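Local coordinates for protein p-nitrophenyl phosphatase (Pho2) (Archaeoglobus fulgidus, PDB 3QGM) that probably acts as a phosphatase of the haloacid dehalogenase superfamily and binds a calcium ion in its metal site, at residues A[210-214]-A[215-219]. Numbering follows the deposited sequence.
With CA (calcium ion), chain E.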
loop_
_atom_site.group_PDB
_atom_site.type_symbol
_atom_site.label_atom_id
_atom_site.label_comp_id
_atom_site.label_asym_id
_atom_site.label_seq_id
_atom_site.Cartn_x
_atom_site.Cartn_y
_atom_site.Cartn_z
ATOM N N VAL A 210 -7.990 9.766 -27.643
ATOM C CA VAL A 210 -7.829 11.163 -27.258
ATOM C C VAL A 210 -7.922 11.216 -25.762
ATOM O O VAL A 210 -8.806 10.547 -25.176
ATOM C CB VAL A 210 -8.981 12.044 -27.781
ATOM C CG1 VAL A 210 -8.766 13.516 -27.346
ATOM C CG2 VAL A 210 -9.116 11.956 -29.318
ATOM N N GLY A 211 -7.052 12.019 -25.159
ATOM C CA GLY A 211 -6.993 12.168 -23.738
ATOM C C GLY A 211 -6.077 13.259 -23.254
ATOM O O GLY A 211 -5.437 13.966 -24.047
ATOM N N ASP A 212 -6.013 13.391 -21.939
ATOM C CA ASP A 212 -5.283 14.478 -21.304
ATOM C C ASP A 212 -4.058 14.012 -20.564
ATOM O O ASP A 212 -3.351 14.847 -20.064
ATOM C CB ASP A 212 -6.190 15.313 -20.364
ATOM C CG ASP A 212 -6.583 14.569 -19.088
ATOM O OD1 ASP A 212 -6.724 13.333 -19.110
ATOM O OD2 ASP A 212 -6.788 15.245 -18.062
ATOM N N GLN A 213 -3.816 12.695 -20.504
ATOM C CA GLN A 213 -2.659 12.101 -19.805
ATOM C C GLN A 213 -1.807 11.201 -20.705
ATOM O O GLN A 213 -2.277 10.198 -21.285
ATOM C CB GLN A 213 -3.128 11.293 -18.595
ATOM C CG GLN A 213 -3.766 12.131 -17.512
ATOM C CD GLN A 213 -4.056 11.323 -16.248
ATOM O OE1 GLN A 213 -3.379 11.471 -15.246
ATOM N NE2 GLN A 213 -5.085 10.507 -16.288
ATOM N N ILE A 214 -0.521 11.530 -20.781
ATOM C CA ILE A 214 0.423 10.774 -21.613
ATOM C C ILE A 214 0.562 9.364 -21.121
ATOM O O ILE A 214 0.458 8.407 -21.890
ATOM C CB ILE A 214 1.762 11.409 -21.591
ATOM C CG1 ILE A 214 1.632 12.846 -22.103
ATOM C CG2 ILE A 214 2.828 10.506 -22.388
ATOM C CD1 ILE A 214 2.260 13.128 -23.408
ATOM N N ASP A 215 0.755 9.217 -19.821
ATOM C CA ASP A 215 0.920 7.895 -19.203
ATOM C C ASP A 215 -0.347 7.088 -19.066
ATOM O O ASP A 215 -0.291 5.951 -18.667
ATOM C CB ASP A 215 1.518 8.033 -17.806
ATOM C CG ASP A 215 0.624 8.789 -16.859
ATOM O OD1 ASP A 215 0.582 8.407 -15.691
ATOM O OD2 ASP A 215 0.001 9.774 -17.276
ATOM N N VAL A 216 -1.499 7.671 -19.366
ATOM C CA VAL A 216 -2.723 6.905 -19.341
ATOM C C VAL A 216 -3.255 6.754 -20.767
ATOM O O VAL A 216 -3.344 5.648 -21.322
ATOM C CB VAL A 216 -3.732 7.595 -18.392
ATOM C CG1 VAL A 216 -5.093 6.932 -18.439
ATOM C CG2 VAL A 216 -3.133 7.604 -16.915
ATOM N N ASP A 217 -3.596 7.885 -21.349
ATOM C CA ASP A 217 -4.309 7.900 -22.620
ATOM C C ASP A 217 -3.383 7.621 -23.801
ATOM O O ASP A 217 -3.721 6.814 -24.659
ATOM C CB ASP A 217 -4.997 9.239 -22.778
ATOM C CG ASP A 217 -5.936 9.498 -21.625
ATOM O OD1 ASP A 217 -6.917 8.726 -21.568
ATOM O OD2 ASP A 217 -5.630 10.371 -20.751
ATOM N N VAL A 218 -2.233 8.273 -23.828
ATOM C CA VAL A 218 -1.260 7.989 -24.904
ATOM C C VAL A 218 -0.709 6.583 -24.790
ATOM O O VAL A 218 -0.609 5.893 -25.807
ATOM C CB VAL A 218 -0.162 9.026 -25.014
ATOM C CG1 VAL A 218 0.761 8.672 -26.184
ATOM C CG2 VAL A 218 -0.800 10.376 -25.235
ATOM N N ALA A 219 -0.440 6.110 -23.572
ATOM C CA ALA A 219 0.053 4.724 -23.402
ATOM C C ALA A 219 -0.987 3.736 -23.891
ATOM O O ALA A 219 -0.663 2.700 -24.502
ATOM C CB ALA A 219 0.405 4.416 -21.928
HETATM CA CA CA E . -8.396 12.072 -18.229
HETATM O O HOH W 1 -8.428 8.012 -23.863
HETATM O O HOH W 2 -7.667 13.461 -16.359
HETATM O O HOH W 3 -7.054 10.419 -18.371
HETATM O O HOH W 4 -9.344 10.880 -16.444
#
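Q213 sits at the N-cap of helix 214-224, and Q213 O accepts D217 N at 2.7 Å and V218 N at 3.2 Å, and weakly V216 N. V218 N to Q213 O and A219 N to I214 O each span five residues, giving the wide pi-type turn at 215-218. From the turn D217 reaches back to the end of strand 207-211. Its CG lies anti to the carbonyl carbon (chi1 -58°), which carries the carboxylate over G211, CG resting 3.6 Å from G211 CA. OD2 accepts Q213 N through its anti lone pair at 3.0 Å and, weakly, D212 N. This strand-to-helix turn carries the last acidic metal ligand of the HAD-type Rossmann-like core: D212 OD1 binds calcium at 2.3 Å, alongside D14 OD2 and the backbone O of D16, while V235 N bonds OD2. D217 is second shell, its OD2 accepting from a calcium-bound water that also takes the Q213 amide NE2. OD1 makes a salt bridge to K187. With an alanine here, Q213 N is likely to lose its carboxylate acceptor, K187 its salt-bridge partner and the calcium-bound water one of its holds. The Q213 side chain runs beside V216, NE2 3.6 Å from V216 CG2.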